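Local coordinates for protein TRAP dicarboxylate transporter, DctP subunit (Sulfurospirillum deleyianum, PDB 4OVS) that probably captures succinate or related dicarboxylates in the periplasm and delivers them to a TRAP-type membrane transporter, at residues E100-F108 with S172-F180; A163-S172 with F180-P191. All coordinates share one frame; numbering follows the deposited sequence.

Contact 1: E100-F108 with S172-F180; sequences EMQLFDLPF and SSHVLEAQF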
loop_
_atom_site.group_PDB
_atom_site.type_symbol
_atom_site.label_atom_id
_atom_site.label_comp_id
_atom_site.label_asym_id
_atom_site.label_seq_id
_atom_site.Cartn_x
_atom_site.Cartn_y
_atom_site.Cartn_z
ATOM N N GLU A 100 0.313 -15.677 3.344
ATOM C CA GLU A 100 -0.056 -15.197 4.676
ATOM C C GLU A 100 -0.063 -13.669 4.775
ATOM O O GLU A 100 -0.694 -13.104 5.666
ATOM C CB GLU A 100 0.872 -15.788 5.764
ATOM C CG GLU A 100 0.786 -17.296 5.915
ATOM C CD GLU A 100 1.724 -18.033 4.975
ATOM O OE1 GLU A 100 2.154 -19.170 5.290
ATOM O OE2 GLU A 100 2.028 -17.474 3.906
HETATM N N MSE A 101 0.653 -13.003 3.880
HETATM C CA MSE A 101 0.671 -11.546 3.913
HETATM C C MSE A 101 -0.747 -11.010 3.692
HETATM O O MSE A 101 -1.027 -9.843 3.963
HETATM C CB MSE A 101 1.607 -10.991 2.858
HETATM C CG MSE A 101 1.901 -9.507 3.025
HETATM SE SE MSE A 101 3.137 -9.113 4.478
HETATM C CE MSE A 101 4.688 -9.934 3.669
ATOM N N GLN A 102 -1.656 -11.859 3.215
ATOM C CA GLN A 102 -3.050 -11.428 3.057
ATOM C C GLN A 102 -3.697 -11.078 4.385
ATOM O O GLN A 102 -4.763 -10.452 4.424
ATOM C CB GLN A 102 -3.879 -12.486 2.342
ATOM C CG GLN A 102 -3.548 -12.595 0.912
ATOM C CD GLN A 102 -4.361 -13.658 0.235
ATOM O OE1 GLN A 102 -5.274 -13.361 -0.541
ATOM N NE2 GLN A 102 -4.036 -14.919 0.520
ATOM N N LEU A 103 -3.079 -11.493 5.480
ATOM C CA LEU A 103 -3.545 -11.097 6.801
ATOM C C LEU A 103 -3.804 -9.571 6.900
ATOM O O LEU A 103 -4.827 -9.151 7.383
ATOM C CB LEU A 103 -2.517 -11.512 7.843
ATOM C CG LEU A 103 -2.664 -11.024 9.276
ATOM C CD1 LEU A 103 -3.844 -11.656 9.993
ATOM C CD2 LEU A 103 -1.378 -11.375 9.959
ATOM N N PHE A 104 -2.876 -8.773 6.422
ATOM C CA PHE A 104 -2.938 -7.324 6.560
ATOM C C PHE A 104 -3.960 -6.649 5.584
ATOM O O PHE A 104 -4.272 -5.470 5.715
ATOM C CB PHE A 104 -1.553 -6.742 6.301
ATOM C CG PHE A 104 -0.478 -7.225 7.241
ATOM C CD1 PHE A 104 -0.785 -7.739 8.491
ATOM C CD2 PHE A 104 0.862 -7.128 6.880
ATOM C CE1 PHE A 104 0.210 -8.155 9.364
ATOM C CE2 PHE A 104 1.877 -7.557 7.760
ATOM C CZ PHE A 104 1.547 -8.055 8.992
ATOM N N ASP A 105 -4.473 -7.408 4.622
ATOM C CA ASP A 105 -5.531 -6.953 3.715
ATOM C C ASP A 105 -6.941 -7.218 4.233
ATOM O O ASP A 105 -7.904 -6.712 3.681
ATOM C CB ASP A 105 -5.449 -7.697 2.385
ATOM C CG ASP A 105 -4.462 -7.110 1.449
ATOM O OD1 ASP A 105 -3.929 -6.013 1.743
ATOM O OD2 ASP A 105 -4.222 -7.762 0.411
ATOM N N LEU A 106 -7.086 -8.050 5.255
ATOM C CA LEU A 106 -8.431 -8.415 5.704
ATOM C C LEU A 106 -9.214 -7.179 6.110
ATOM O O LEU A 106 -8.689 -6.292 6.761
ATOM C CB LEU A 106 -8.363 -9.378 6.869
ATOM C CG LEU A 106 -7.862 -10.777 6.537
ATOM C CD1 LEU A 106 -7.503 -11.520 7.839
ATOM C CD2 LEU A 106 -8.921 -11.538 5.707
ATOM N N PRO A 107 -10.473 -7.102 5.700
ATOM C CA PRO A 107 -11.234 -5.886 6.005
ATOM C C PRO A 107 -11.483 -5.684 7.501
ATOM O O PRO A 107 -11.918 -6.583 8.187
ATOM C CB PRO A 107 -12.535 -6.072 5.227
ATOM C CG PRO A 107 -12.580 -7.507 4.824
ATOM C CD PRO A 107 -11.157 -7.974 4.743
ATOM N N PHE A 108 -11.149 -4.494 7.991
ATOM C CA PHE A 108 -11.344 -4.127 9.386
ATOM C C PHE A 108 -10.476 -4.880 10.391
ATOM O O PHE A 108 -10.779 -4.864 11.572
ATOM C CB PHE A 108 -12.804 -4.263 9.791
ATOM C CG PHE A 108 -13.703 -3.307 9.070
ATOM C CD1 PHE A 108 -13.830 -2.003 9.501
ATOM C CD2 PHE A 108 -14.386 -3.702 7.941
ATOM C CE1 PHE A 108 -14.639 -1.095 8.830
ATOM C CE2 PHE A 108 -15.216 -2.795 7.256
ATOM C CZ PHE A 108 -15.339 -1.492 7.705
ATOM N N SER A 172 -3.685 -7.336 -6.555
ATOM C CA SER A 172 -3.770 -8.771 -6.812
ATOM C C SER A 172 -3.742 -9.567 -5.538
ATOM O O SER A 172 -2.691 -10.005 -5.104
ATOM C CB SER A 172 -2.612 -9.258 -7.670
ATOM O OG SER A 172 -2.824 -10.625 -8.022
ATOM N N SER A 173 -4.910 -9.783 -4.961
ATOM C CA SER A 173 -5.008 -10.423 -3.677
ATOM C C SER A 173 -6.320 -11.149 -3.558
ATOM O O SER A 173 -7.375 -10.550 -3.755
ATOM C CB SER A 173 -4.958 -9.361 -2.585
ATOM O OG SER A 173 -5.337 -9.927 -1.336
ATOM N N HIS A 174 -6.275 -12.430 -3.207
ATOM C CA HIS A 174 -7.505 -13.206 -3.075
ATOM C C HIS A 174 -8.396 -12.650 -1.979
ATOM O O HIS A 174 -9.611 -12.723 -2.077
ATOM C CB HIS A 174 -7.217 -14.691 -2.850
ATOM C CG HIS A 174 -6.463 -15.318 -3.977
ATOM N ND1 HIS A 174 -5.352 -16.110 -3.782
ATOM C CD2 HIS A 174 -6.658 -15.265 -5.316
ATOM C CE1 HIS A 174 -4.898 -16.524 -4.951
ATOM N NE2 HIS A 174 -5.670 -16.022 -5.898
ATOM N N VAL A 175 -7.816 -12.020 -0.969
ATOM C CA VAL A 175 -8.652 -11.470 0.096
ATOM C C VAL A 175 -9.503 -10.309 -0.420
ATOM O O VAL A 175 -10.706 -10.223 -0.145
ATOM C CB VAL A 175 -7.825 -11.016 1.299
ATOM C CG1 VAL A 175 -8.546 -9.884 2.043
ATOM C CG2 VAL A 175 -7.505 -12.222 2.219
ATOM N N LEU A 176 -8.881 -9.406 -1.171
ATOM C CA LEU A 176 -9.630 -8.294 -1.777
ATOM C C LEU A 176 -10.679 -8.740 -2.777
ATOM O O LEU A 176 -11.718 -8.099 -2.884
ATOM C CB LEU A 176 -8.696 -7.332 -2.464
ATOM C CG LEU A 176 -7.615 -6.759 -1.563
ATOM C CD1 LEU A 176 -6.732 -5.871 -2.393
ATOM C CD2 LEU A 176 -8.169 -6.005 -0.353
ATOM N N GLU A 177 -10.441 -9.807 -3.536
ATOM C CA GLU A 177 -11.476 -10.190 -4.492
ATOM C C GLU A 177 -12.639 -10.829 -3.752
ATOM O O GLU A 177 -13.793 -10.654 -4.121
ATOM C CB GLU A 177 -10.966 -11.030 -5.690
ATOM C CG GLU A 177 -10.142 -12.231 -5.416
ATOM C CD GLU A 177 -9.618 -12.866 -6.708
ATOM O OE1 GLU A 177 -8.386 -12.848 -6.942
ATOM O OE2 GLU A 177 -10.448 -13.384 -7.492
ATOM N N ALA A 178 -12.333 -11.548 -2.687
ATOM C CA ALA A 178 -13.362 -12.078 -1.806
ATOM C C ALA A 178 -14.160 -10.937 -1.150
ATOM O O ALA A 178 -15.376 -11.006 -1.017
ATOM C CB ALA A 178 -12.716 -12.962 -0.754
ATOM N N GLN A 179 -13.469 -9.886 -0.735
ATOM C CA GLN A 179 -14.103 -8.793 -0.018
ATOM C C GLN A 179 -15.195 -8.126 -0.848
ATOM O O GLN A 179 -16.236 -7.778 -0.331
ATOM C CB GLN A 179 -13.037 -7.768 0.419
ATOM C CG GLN A 179 -13.499 -6.349 0.582
ATOM C CD GLN A 179 -12.344 -5.386 0.891
ATOM O OE1 GLN A 179 -11.740 -5.450 1.953
ATOM N NE2 GLN A 179 -12.048 -4.491 -0.048
ATOM N N PHE A 180 -14.955 -7.948 -2.136
ATOM C CA PHE A 180 -15.904 -7.241 -2.981
ATOM C C PHE A 180 -16.977 -8.176 -3.496
ATOM O O PHE A 180 -18.122 -7.764 -3.753
ATOM C CB PHE A 180 -15.175 -6.618 -4.143
ATOM C CG PHE A 180 -14.576 -5.296 -3.827
ATOM C CD1 PHE A 180 -15.367 -4.170 -3.788
ATOM C CD2 PHE A 180 -13.223 -5.176 -3.596
ATOM C CE1 PHE A 180 -14.833 -2.952 -3.510
ATOM C CE2 PHE A 180 -12.667 -3.942 -3.303
ATOM C CZ PHE A 180 -13.476 -2.829 -3.264
HETATM O O HOH W 1 -9.143 -4.451 2.662
#
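Val175 lies against the side chain of Gln102, the two running past each other in opposite directions with Val175 CG2 3.6 Å from Gln102 CB. The same methyl meets Leu106 CD2 at 3.8 Å, while Val175 CG1 packs on the backbone and CB of Asp105. A beta-branched residue suits this place because its two methyls serve different neighbours from one short side chain. The extended chain of Gln102 carries OE1 to the first turn of helix 174-181, where it accepts from Val175 N at 2.9 Å; the hydrogen bond is bent, 131° at the hydrogen, and the donor lies 27° out of the carbonyl plane. Gln102 NE2 turns back to Pro99 O. Ser173 is the N-cap: with OG anti to its backbone N (chi1 168°), it accepts a weak bond from Val175 N and donates to the anti lone pair of Asp105 OD2 at 3.0 Å. Ser92 also hydrogen-bonds that carboxylate oxygen. Farther along, Pro107 CB rests 3.4 Å from Gln179 OE1, and a water donates to both Asp105 O and Gln179 OE1; Gln179 NE2 hydrogen-bonds Glu208. Helix 317-330 lies behind Gln102 and Leu106. The loop thus supplies one amide oxygen to a helix-start N-H and a carboxylate that holds the N-cap hydroxyl; that carboxylate, if charged, would probably be favoured by the positive end of the helix dipole.

Contact 2: A163-S172 with F180-P191; sequences AAGQKFRIMS and FKAVGANPQVLP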
loop_
_atom_site.group_PDB
_atom_site.type_symbol
_atom_site.label_atom_id
_atom_site.label_comp_id
_atom_site.label_asym_id
_atom_site.label_seq_id
_atom_site.Cartn_x
_atom_site.Cartn_y
_atom_site.Cartn_z
ATOM N N ALA A 163 -22.684 -1.202 -3.490
ATOM C CA ALA A 163 -21.511 -1.669 -4.200
ATOM C C ALA A 163 -21.917 -2.748 -5.193
ATOM O O ALA A 163 -21.199 -3.017 -6.155
ATOM C CB ALA A 163 -20.496 -2.209 -3.218
ATOM N N ALA A 164 -23.070 -3.368 -4.960
ATOM C CA ALA A 164 -23.476 -4.526 -5.763
ATOM C C ALA A 164 -23.667 -4.178 -7.251
ATOM O O ALA A 164 -24.353 -3.219 -7.607
ATOM C CB ALA A 164 -24.733 -5.133 -5.192
ATOM N N GLY A 165 -23.051 -4.957 -8.131
ATOM C CA GLY A 165 -23.243 -4.750 -9.555
ATOM C C GLY A 165 -22.197 -3.830 -10.144
ATOM O O GLY A 165 -22.186 -3.588 -11.348
ATOM N N GLN A 166 -21.312 -3.322 -9.297
ATOM C CA GLN A 166 -20.270 -2.409 -9.744
ATOM C C GLN A 166 -18.911 -3.102 -9.924
ATOM O O GLN A 166 -18.547 -4.002 -9.162
ATOM C CB GLN A 166 -20.118 -1.251 -8.755
ATOM C CG GLN A 166 -21.311 -0.299 -8.698
ATOM C CD GLN A 166 -20.961 1.003 -7.997
ATOM O OE1 GLN A 166 -19.946 1.636 -8.298
ATOM N NE2 GLN A 166 -21.792 1.398 -7.045
ATOM N N LYS A 167 -18.172 -2.672 -10.941
ATOM C CA LYS A 167 -16.820 -3.158 -11.185
ATOM C C LYS A 167 -15.790 -2.329 -10.408
ATOM O O LYS A 167 -15.766 -1.091 -10.494
ATOM C CB LYS A 167 -16.483 -3.096 -12.674
ATOM C CG LYS A 167 -17.248 -4.062 -13.568
ATOM C CD LYS A 167 -16.426 -4.360 -14.831
ATOM C CE LYS A 167 -17.076 -5.388 -15.758
ATOM N NZ LYS A 167 -16.061 -6.375 -16.275
ATOM N N PHE A 168 -14.928 -3.003 -9.658
ATOM C CA PHE A 168 -13.903 -2.313 -8.896
ATOM C C PHE A 168 -12.533 -2.802 -9.290
ATOM O O PHE A 168 -12.312 -4.006 -9.414
ATOM C CB PHE A 168 -14.106 -2.551 -7.397
ATOM C CG PHE A 168 -15.198 -1.712 -6.777
ATOM C CD1 PHE A 168 -14.905 -0.467 -6.227
ATOM C CD2 PHE A 168 -16.492 -2.178 -6.699
ATOM C CE1 PHE A 168 -15.876 0.300 -5.650
ATOM C CE2 PHE A 168 -17.485 -1.403 -6.118
ATOM C CZ PHE A 168 -17.169 -0.160 -5.590
ATOM N N ARG A 169 -11.598 -1.882 -9.507
ATOM C CA ARG A 169 -10.190 -2.265 -9.550
ATOM C C ARG A 169 -9.735 -2.760 -8.167
ATOM O O ARG A 169 -10.113 -2.187 -7.150
ATOM C CB ARG A 169 -9.328 -1.065 -9.956
ATOM C CG ARG A 169 -7.849 -1.389 -10.180
ATOM C CD ARG A 169 -7.056 -1.078 -8.935
ATOM N NE ARG A 169 -5.675 -1.541 -8.990
ATOM C CZ ARG A 169 -4.731 -1.131 -8.142
ATOM N NH1 ARG A 169 -5.040 -0.226 -7.216
ATOM N NH2 ARG A 169 -3.481 -1.623 -8.217
ATOM N N ILE A 170 -8.929 -3.816 -8.139
ATOM C CA ILE A 170 -8.218 -4.229 -6.921
ATOM C C ILE A 170 -6.759 -4.527 -7.221
ATOM O O ILE A 170 -6.386 -4.792 -8.363
ATOM C CB ILE A 170 -8.777 -5.514 -6.331
ATOM C CG1 ILE A 170 -8.822 -6.610 -7.396
ATOM C CG2 ILE A 170 -10.153 -5.270 -5.774
ATOM C CD1 ILE A 170 -9.139 -7.999 -6.810
HETATM N N MSE A 171 -5.942 -4.502 -6.188
HETATM C CA MSE A 171 -4.620 -5.105 -6.248
HETATM C C MSE A 171 -4.772 -6.630 -6.239
HETATM O O MSE A 171 -5.863 -7.156 -5.927
HETATM C CB MSE A 171 -3.807 -4.662 -5.053
HETATM C CG MSE A 171 -3.571 -3.144 -4.946
HETATM SE SE MSE A 171 -2.775 -2.680 -3.156
HETATM C CE MSE A 171 -4.322 -3.049 -2.020
ATOM N N SER A 172 -3.685 -7.336 -6.555
ATOM C CA SER A 172 -3.770 -8.771 -6.812
ATOM C C SER A 172 -3.742 -9.567 -5.538
ATOM O O SER A 172 -2.691 -10.005 -5.104
ATOM C CB SER A 172 -2.612 -9.258 -7.670
ATOM O OG SER A 172 -2.824 -10.625 -8.022
ATOM N N PHE A 180 -14.955 -7.948 -2.136
ATOM C CA PHE A 180 -15.904 -7.241 -2.981
ATOM C C PHE A 180 -16.977 -8.176 -3.496
ATOM O O PHE A 180 -18.122 -7.764 -3.753
ATOM C CB PHE A 180 -15.175 -6.618 -4.143
ATOM C CG PHE A 180 -14.576 -5.296 -3.827
ATOM C CD1 PHE A 180 -15.367 -4.170 -3.788
ATOM C CD2 PHE A 180 -13.223 -5.176 -3.596
ATOM C CE1 PHE A 180 -14.833 -2.952 -3.510
ATOM C CE2 PHE A 180 -12.667 -3.942 -3.303
ATOM C CZ PHE A 180 -13.476 -2.829 -3.264
ATOM N N LYS A 181 -16.604 -9.431 -3.664
ATOM C CA LYS A 181 -17.576 -10.448 -4.011
ATOM C C LYS A 181 -18.595 -10.549 -2.888
ATOM O O LYS A 181 -19.763 -10.807 -3.127
ATOM C CB LYS A 181 -16.891 -11.791 -4.254
ATOM C CG LYS A 181 -16.386 -12.007 -5.686
ATOM C CD LYS A 181 -15.276 -13.066 -5.740
ATOM C CE LYS A 181 -15.147 -13.745 -7.086
ATOM N NZ LYS A 181 -14.948 -12.789 -8.189
ATOM N N ALA A 182 -18.160 -10.302 -1.664
ATOM C CA ALA A 182 -19.040 -10.435 -0.514
ATOM C C ALA A 182 -20.169 -9.417 -0.521
ATOM O O ALA A 182 -21.209 -9.659 0.081
ATOM C CB ALA A 182 -18.250 -10.302 0.739
ATOM N N VAL A 183 -19.967 -8.279 -1.185
ATOM C CA VAL A 183 -21.046 -7.285 -1.337
ATOM C C VAL A 183 -21.509 -7.169 -2.783
ATOM O O VAL A 183 -22.092 -6.159 -3.185
ATOM C CB VAL A 183 -20.624 -5.896 -0.811
ATOM C CG1 VAL A 183 -20.165 -6.003 0.654
ATOM C CG2 VAL A 183 -19.514 -5.338 -1.648
ATOM N N GLY A 184 -21.281 -8.221 -3.565
ATOM C CA GLY A 184 -21.971 -8.364 -4.841
ATOM C C GLY A 184 -21.349 -7.561 -5.963
ATOM O O GLY A 184 -21.974 -7.334 -7.013
ATOM N N ALA A 185 -20.112 -7.129 -5.741
ATOM C CA ALA A 185 -19.358 -6.418 -6.761
ATOM C C ALA A 185 -18.498 -7.354 -7.626
ATOM O O ALA A 185 -18.330 -8.552 -7.331
ATOM C CB ALA A 185 -18.486 -5.353 -6.102
ATOM N N ASN A 186 -17.948 -6.779 -8.688
ATOM C CA ASN A 186 -17.124 -7.489 -9.644
ATOM C C ASN A 186 -15.703 -6.940 -9.569
ATOM O O ASN A 186 -15.414 -5.889 -10.149
ATOM C CB ASN A 186 -17.714 -7.281 -11.040
ATOM C CG ASN A 186 -17.099 -8.185 -12.094
ATOM O OD1 ASN A 186 -16.204 -8.980 -11.813
ATOM N ND2 ASN A 186 -17.597 -8.071 -13.323
ATOM N N PRO A 187 -14.806 -7.621 -8.831
ATOM C CA PRO A 187 -13.454 -7.061 -8.734
ATOM C C PRO A 187 -12.600 -7.444 -9.940
ATOM O O PRO A 187 -12.823 -8.461 -10.565
ATOM C CB PRO A 187 -12.901 -7.671 -7.439
ATOM C CG PRO A 187 -13.996 -8.656 -6.942
ATOM C CD PRO A 187 -14.920 -8.877 -8.090
ATOM N N GLN A 188 -11.619 -6.618 -10.247
ATOM C CA GLN A 188 -10.775 -6.819 -11.392
ATOM C C GLN A 188 -9.358 -6.317 -11.069
ATOM O O GLN A 188 -9.174 -5.156 -10.703
ATOM C CB GLN A 188 -11.353 -6.015 -12.545
ATOM C CG GLN A 188 -10.800 -6.362 -13.873
ATOM C CD GLN A 188 -11.361 -5.477 -14.964
ATOM O OE1 GLN A 188 -12.499 -4.997 -14.882
ATOM N NE2 GLN A 188 -10.566 -5.270 -16.010
ATOM N N VAL A 189 -8.359 -7.178 -11.238
ATOM C CA VAL A 189 -6.988 -6.789 -10.948
ATOM C C VAL A 189 -6.390 -5.955 -12.077
ATOM O O VAL A 189 -6.435 -6.364 -13.242
ATOM C CB VAL A 189 -6.094 -8.018 -10.734
ATOM C CG1 VAL A 189 -4.729 -7.590 -10.313
ATOM C CG2 VAL A 189 -6.689 -8.911 -9.701
ATOM N N LEU A 190 -5.853 -4.785 -11.735
ATOM C CA LEU A 190 -5.097 -3.959 -12.682
ATOM C C LEU A 190 -3.861 -3.388 -11.988
ATOM O O LEU A 190 -3.874 -3.169 -10.791
ATOM C CB LEU A 190 -5.965 -2.790 -13.226
ATOM C CG LEU A 190 -7.154 -3.130 -14.126
ATOM C CD1 LEU A 190 -8.012 -1.898 -14.420
ATOM C CD2 LEU A 190 -6.678 -3.710 -15.426
ATOM N N PRO A 191 -2.780 -3.169 -12.735
ATOM C CA PRO A 191 -1.587 -2.592 -12.119
ATOM C C PRO A 191 -1.886 -1.136 -11.715
ATOM O O PRO A 191 -2.705 -0.450 -12.380
ATOM C CB PRO A 191 -0.563 -2.602 -13.248
ATOM C CG PRO A 191 -1.182 -3.362 -14.390
ATOM C CD PRO A 191 -2.644 -3.334 -14.194
HETATM O O HOH W 2 -13.487 -5.080 -18.061
#
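The rings of Phe168 and Phe180 form an offset stack, centroids 4.6 Å apart and planes at 26°; Phe180 CE1 sits over one face of Phe168, whose own CB lies over a face of Phe180. The guanidinium of Arg169 has Met171 N over one face and Leu190 O at its edge, in plane. Bent at chi2 (-96°), the arginine chain turns so that NE and NH2 both grip this oxygen, each at 3.0 Å, while NH1 hydrogen-bonds the bound succinate. With an alanine in place of Arg169, Leu190 O is likely to lose both donors and the succinate its NH1 bond. Strands 167-170 and 186-189 pair in parallel, and just ahead of the first, Asn186 N meets Gln166 O almost straight, at 176°. Ile170 sits with Phe168 on the helix-facing side, its CG2 against Phe180 and its CD1 3.8 Å from Pro187 CB. Gly184, with positive phi, closes helix 174-181 in a Schellman motif, and its O accepts from Gly165 N at 2.8 Å. This is a beta-alpha-beta crossover: apolar groups seat the helix, and the opposite face presents an arginine whose rotation is fixed by a backbone carbonyl, ready for a dicarboxylate.

Overall arrangement
Helix 174-181 belongs to both contacts, which share Ser172 and Phe180 and have centres 12 Å apart. Contact 1 is buried and fastens the start of the helix to the loop 100-108, far off in sequence; contact 2 is only partly buried and joins the two strands flanking the helix within one beta-alpha-beta unit. Their chemistry differs accordingly: side-chain acceptors meet a helix N-terminus in the first, whereas a backbone ladder, an aromatic stack and a ligand-binding arginine make up the second. They also touch through the helix, with Leu176 CD1 3.7 Å from Met171 CE and Glu177 CB 3.7 Å from Ile170 CD1. The side chain of Leu176 lies about 8 Å from the bound succinate.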